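Local coordinates for ABC transporter substrate binding protein (Ribose) (Agrobacterium vitis, PDB 5DKV), which binds a sugar, here alpha-D-tagatopyranose, and probably presents it to an ABC transporter for uptake into the cell, at residues G146-R151 against F304-K309; N262-L267 against S310-P315. One frame throughout, in Å; residues are numbered along the deposited sequence. Where two conformers were deposited one is given.

Contact 1: G146-R151 against F304-K309; sequences GEIAAR and FTVINK
Ile148 meets Phe304 and Val306 with two different branches. Its CD1 comes within 3.9 Å of Phe304 CD2, and its CG2 lies 4.1 Å from Val306 CG2. The methyl CD1 approaches the phenyl ring at a slant. The two branched side chains, Ile148 and Val306, likewise cross at an angle. The split follows from the first torsion of Ile148. CG1 stands beside the backbone N (chi1 -70°), while CG2 is anti to that N, and the long branch ends on the ring. In Val306 it is CG2, anti to the carbonyl carbon, that faces the helix. Phe304 and Val306 are two residues apart in an extended chain, so both side chains point toward Ile148. The contact is purely apolar and small, with 119 Å² buried in all. The CA atoms of Ile148 and Val306 stay 8.9 Å apart. The side chain of Phe304 is about 8 Å from the bound alpha-D-tagatopyranose. Strand 299-307 pairs antiparallel with strand 270-273, whose Phe270 and Ile272 also touch Val306. Its Thr305 and Ile307 meet helix 315-318. Helix 142-156 meets this side of the strand through Ile148. It packs through Ala150 on helix 173-186, and Arg151 forms a salt bridge with Glu185 of that helix.

Contact 2: N262-L267 against S310-P315; sequences NLKSGL and SNVTDP
Leu263 and Val312 are brought together by their side-chain torsions. Leu263 has CG beside its backbone N (chi1 -73°) and then runs on extended to CD1 (chi2 164°). This sends the CD1 methyl across to the valine. Val312 places CG1 between its backbone N and carbonyl carbon (chi1 64°), with CG2 anti to the N. Leu263 CD1 then rests 4.1 Å from Val312 CB and 4.2 Å from Val312 CG2, so it touches one flank of the branched chain. The other methyl, CG1, turns to the end of Lys264. That chain is bent at three torsions, and its deposited position is doubtful, since the residue has two conformers and the fit to Val312 is too tight. Each segment is shaped by its own turn. Gly266 has positive phi and is the first residue to depart from helical angles; its N bonds to Leu263 O at 3.2 Å. In the other segment Asp314 N donates to Asn311 O at 2.8 Å, which folds the chain round Val312. Ile307 of strand 299-307 touches both Leu263 and Val312, and Ile321 also packs on Val312. The chemistry implies that this side of helix 259-264 is joined to the loop by aliphatic packing, while the backbone bonds that shape the turns lie within each segment.

In the fold
Contact 1 is a surface contact of partly exposed residues. Contact 2 is buried at Leu263 and Val312, although it lies farther from the centre of the chain. Strand 299-307 serves both: it supplies one side of contact 1, and its Ile307 reaches contact 2. The loop 310-315 continues the same chain beyond 304-309. Polar side chains also link the two, since Asn311 ND2 probably bonds to Val306 O, and Lys309 NZ lies close to Lys264 O. Both contacts are apolar, but contact 1 mixes an aromatic ring with aliphatic methyls, whereas contact 2 joins a helix end to a loop and is aliphatic apart from the doubtful Lys264 end.

Contact 1: G146-R151 against F304-K309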
loop_
_atom_site.group_PDB
_atom_site.type_symbol
_atom_site.label_atom_id
_atom_site.label_comp_id
_atom_site.label_asym_id
_atom_site.label_seq_id
_atom_site.Cartn_x
_atom_site.Cartn_y
_atom_site.Cartn_z
ATOM N N GLY A 146 1.964 -6.277 -8.662
ATOM C CA GLY A 146 1.348 -7.585 -8.825
ATOM C C GLY A 146 2.075 -8.481 -9.815
ATOM O O GLY A 146 2.209 -9.697 -9.610
ATOM N N GLU A 147 2.511 -7.889 -10.926
ATOM C CA GLU A 147 3.203 -8.647 -11.955
ATOM C C GLU A 147 4.533 -9.151 -11.414
ATOM O O GLU A 147 4.922 -10.306 -11.648
ATOM C CB GLU A 147 3.411 -7.781 -13.206
ATOM C CG GLU A 147 2.099 -7.343 -13.869
ATOM C CD GLU A 147 2.313 -6.290 -14.971
ATOM O OE1 GLU A 147 3.183 -5.394 -14.815
ATOM O OE2 GLU A 147 1.608 -6.351 -15.998
ATOM N N ILE A 148 5.220 -8.291 -10.667
ATOM C CA ILE A 148 6.474 -8.669 -9.990
ATOM C C ILE A 148 6.269 -9.789 -8.973
ATOM O O ILE A 148 7.033 -10.766 -8.938
ATOM C CB ILE A 148 7.121 -7.440 -9.289
ATOM C CG1 ILE A 148 7.643 -6.477 -10.354
ATOM C CG2 ILE A 148 8.250 -7.870 -8.333
ATOM C CD1 ILE A 148 8.179 -5.127 -9.808
ATOM N N ALA A 149 5.236 -9.666 -8.151
ATOM C CA ALA A 149 4.892 -10.730 -7.224
ATOM C C ALA A 149 4.659 -12.054 -7.941
ATOM O O ALA A 149 5.087 -13.096 -7.471
ATOM C CB ALA A 149 3.689 -10.357 -6.422
ATOM N N ALA A 150 3.983 -12.018 -9.086
ATOM C CA ALA A 150 3.703 -13.251 -9.822
ATOM C C ALA A 150 4.978 -13.894 -10.358
ATOM O O ALA A 150 5.160 -15.125 -10.266
ATOM C CB ALA A 150 2.747 -12.980 -10.950
ATOM N N ARG A 151 5.849 -13.073 -10.946
ATOM C CA ARG A 151 7.102 -13.584 -11.479
ATOM C C ARG A 151 7.971 -14.162 -10.369
ATOM O O ARG A 151 8.615 -15.205 -10.560
ATOM C CB ARG A 151 7.852 -12.485 -12.257
ATOM C CG ARG A 151 7.185 -12.130 -13.587
ATOM C CD ARG A 151 8.069 -11.261 -14.474
ATOM N NE ARG A 151 8.247 -9.897 -13.977
ATOM C CZ ARG A 151 7.473 -8.855 -14.305
ATOM N NH1 ARG A 151 6.446 -9.006 -15.132
ATOM N NH2 ARG A 151 7.729 -7.648 -13.811
ATOM N N PHE A 304 9.716 -0.147 -6.145
ATOM C CA PHE A 304 9.740 -1.303 -5.266
ATOM C C PHE A 304 11.178 -1.701 -4.978
ATOM O O PHE A 304 12.094 -1.450 -5.772
ATOM C CB PHE A 304 9.019 -2.497 -5.886
ATOM C CG PHE A 304 7.618 -2.222 -6.260
ATOM C CD1 PHE A 304 6.662 -2.084 -5.281
ATOM C CD2 PHE A 304 7.248 -2.114 -7.577
ATOM C CE1 PHE A 304 5.356 -1.833 -5.611
ATOM C CE2 PHE A 304 5.963 -1.877 -7.912
ATOM C CZ PHE A 304 5.007 -1.726 -6.932
ATOM N N THR A 305 11.357 -2.316 -3.818
ATOM C CA THR A 305 12.590 -2.998 -3.461
ATOM C C THR A 305 12.221 -4.442 -3.159
ATOM O O THR A 305 11.461 -4.701 -2.226
ATOM C CB THR A 305 13.269 -2.348 -2.250
ATOM O OG1 THR A 305 13.638 -0.997 -2.563
ATOM C CG2 THR A 305 14.524 -3.111 -1.836
ATOM N N VAL A 306 12.749 -5.369 -3.953
ATOM C CA VAL A 306 12.495 -6.798 -3.743
ATOM C C VAL A 306 13.536 -7.341 -2.762
ATOM O O VAL A 306 14.732 -7.278 -3.014
ATOM C CB VAL A 306 12.523 -7.559 -5.063
ATOM C CG1 VAL A 306 12.188 -9.039 -4.838
ATOM C CG2 VAL A 306 11.507 -6.924 -6.052
ATOM N N ILE A 307 13.053 -7.829 -1.620
ATOM C CA ILE A 307 13.895 -8.288 -0.529
ATOM C C ILE A 307 13.847 -9.811 -0.473
ATOM O O ILE A 307 12.770 -10.421 -0.508
ATOM C CB ILE A 307 13.460 -7.679 0.850
ATOM C CG1 ILE A 307 13.331 -6.160 0.743
ATOM C CG2 ILE A 307 14.486 -8.054 1.947
ATOM C CD1 ILE A 307 12.841 -5.475 2.035
ATOM N N ASN A 308 15.022 -10.431 -0.429
ATOM C CA ASN A 308 15.120 -11.878 -0.317
ATOM C C ASN A 308 16.040 -12.255 0.845
ATOM O O ASN A 308 16.552 -11.381 1.537
ATOM C CB ASN A 308 15.637 -12.479 -1.633
ATOM C CG ASN A 308 17.000 -11.929 -2.034
ATOM O OD1 ASN A 308 17.962 -12.055 -1.289
ATOM N ND2 ASN A 308 17.093 -11.357 -3.223
ATOM N N LYS A 309 16.260 -13.550 1.040
ATOM C CA LYS A 309 17.077 -14.065 2.130
ATOM C C LYS A 309 18.498 -13.511 2.130
ATOM O O LYS A 309 19.093 -13.325 3.181
ATOM C CB LYS A 309 17.139 -15.599 2.033
ATOM C CG LYS A 309 17.587 -16.321 3.273
ATOM C CD LYS A 309 17.700 -17.825 2.977
ATOM C CE LYS A 309 17.691 -18.686 4.238
ATOM N NZ LYS A 309 18.622 -18.208 5.307
#

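Contact 2: N262-L267 against S310-P315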
loop_
_atom_site.group_PDB
_atom_site.type_symbol
_atom_site.label_atom_id
_atom_site.label_comp_id
_atom_site.label_asym_id
_atom_site.label_seq_id
_atom_site.Cartn_x
_atom_site.Cartn_y
_atom_site.Cartn_z
ATOM N N ASN A 262 11.437 -13.919 8.893
ATOM C CA ASN A 262 10.672 -14.840 8.039
ATOM C C ASN A 262 11.422 -15.170 6.739
ATOM O O ASN A 262 11.311 -16.278 6.227
ATOM C CB ASN A 262 9.280 -14.273 7.755
ATOM C CG ASN A 262 8.370 -14.336 8.975
ATOM O OD1 ASN A 262 8.628 -15.107 9.908
ATOM N ND2 ASN A 262 7.303 -13.533 8.974
ATOM N N LEU A 263 12.216 -14.238 6.218
ATOM C CA LEU A 263 13.107 -14.583 5.116
ATOM C C LEU A 263 14.201 -15.543 5.571
ATOM O O LEU A 263 14.505 -16.515 4.886
ATOM C CB LEU A 263 13.733 -13.327 4.510
ATOM C CG LEU A 263 12.783 -12.475 3.674
ATOM C CD1 LEU A 263 13.389 -11.081 3.464
ATOM C CD2 LEU A 263 12.470 -13.152 2.343
ATOM N N LYS A 264 14.799 -15.257 6.726
ATOM C CA LYS A 264 15.910 -16.074 7.230
ATOM C C LYS A 264 15.519 -17.530 7.426
ATOM O O LYS A 264 16.288 -18.440 7.104
ATOM C CB LYS A 264 16.431 -15.502 8.558
ATOM C CG LYS A 264 17.772 -14.794 8.463
ATOM C CD LYS A 264 17.677 -13.278 8.726
ATOM C CE LYS A 264 17.489 -12.452 7.455
ATOM N NZ LYS A 264 18.530 -12.849 6.438
ATOM N N SER A 265 14.314 -17.747 7.938
ATOM C CA SER A 265 13.847 -19.084 8.285
ATOM C C SER A 265 13.276 -19.841 7.091
ATOM O O SER A 265 12.968 -21.023 7.188
ATOM C CB SER A 265 12.774 -18.996 9.359
ATOM O OG SER A 265 11.566 -18.551 8.761
ATOM N N GLY A 266 13.085 -19.147 5.980
ATOM C CA GLY A 266 12.571 -19.785 4.782
ATOM C C GLY A 266 11.054 -19.725 4.681
ATOM O O GLY A 266 10.474 -20.223 3.711
ATOM N N LEU A 267 10.413 -19.081 5.654
ATOM C CA LEU A 267 8.956 -19.028 5.679
ATOM C C LEU A 267 8.410 -18.204 4.523
ATOM O O LEU A 267 7.370 -18.542 3.973
ATOM C CB LEU A 267 8.463 -18.474 7.004
ATOM C CG LEU A 267 6.942 -18.336 7.165
ATOM C CD1 LEU A 267 6.220 -19.671 6.953
ATOM C CD2 LEU A 267 6.613 -17.760 8.560
ATOM N N SER A 310 19.027 -13.250 0.938
ATOM C CA SER A 310 20.416 -12.850 0.794
ATOM C C SER A 310 20.596 -11.366 0.953
ATOM O O SER A 310 21.499 -10.936 1.661
ATOM C CB SER A 310 20.965 -13.268 -0.565
ATOM O OG SER A 310 20.998 -14.670 -0.634
ATOM N N ASN A 311 19.743 -10.587 0.293
ATOM C CA ASN A 311 20.009 -9.147 0.208
ATOM C C ASN A 311 19.396 -8.361 1.344
ATOM O O ASN A 311 19.608 -7.158 1.434
ATOM C CB ASN A 311 19.545 -8.572 -1.150
ATOM C CG ASN A 311 18.029 -8.424 -1.280
ATOM O OD1 ASN A 311 17.250 -8.849 -0.432
ATOM N ND2 ASN A 311 17.617 -7.851 -2.391
ATOM N N VAL A 312 18.692 -9.038 2.246
ATOM C CA VAL A 312 18.035 -8.336 3.344
ATOM C C VAL A 312 19.102 -7.758 4.279
ATOM O O VAL A 312 18.800 -6.911 5.112
ATOM C CB VAL A 312 17.063 -9.268 4.108
ATOM C CG1 VAL A 312 17.820 -10.397 4.771
ATOM C CG2 VAL A 312 16.222 -8.501 5.133
ATOM N N THR A 313 20.350 -8.204 4.122
ATOM C CA THR A 313 21.477 -7.626 4.875
ATOM C C THR A 313 22.326 -6.663 4.015
ATOM O O THR A 313 23.346 -6.130 4.462
ATOM C CB THR A 313 22.361 -8.771 5.507
ATOM O OG1 THR A 313 22.630 -9.823 4.562
ATOM C CG2 THR A 313 21.641 -9.382 6.688
ATOM N N ASP A 314 21.912 -6.411 2.782
ATOM C CA ASP A 314 22.518 -5.347 2.018
ATOM C C ASP A 314 22.025 -4.021 2.626
ATOM O O ASP A 314 20.825 -3.855 2.848
ATOM C CB ASP A 314 22.133 -5.437 0.545
ATOM C CG ASP A 314 23.005 -4.572 -0.326
ATOM O OD1 ASP A 314 22.499 -3.993 -1.315
ATOM O OD2 ASP A 314 24.206 -4.484 -0.017
ATOM N N PRO A 315 22.937 -3.087 2.930
ATOM C CA PRO A 315 22.434 -1.871 3.600
ATOM C C PRO A 315 21.459 -1.044 2.796
ATOM O O PRO A 315 20.502 -0.503 3.362
ATOM C CB PRO A 315 23.712 -1.054 3.859
ATOM C CG PRO A 315 24.850 -1.798 3.144
ATOM C CD PRO A 315 24.398 -3.209 3.002
#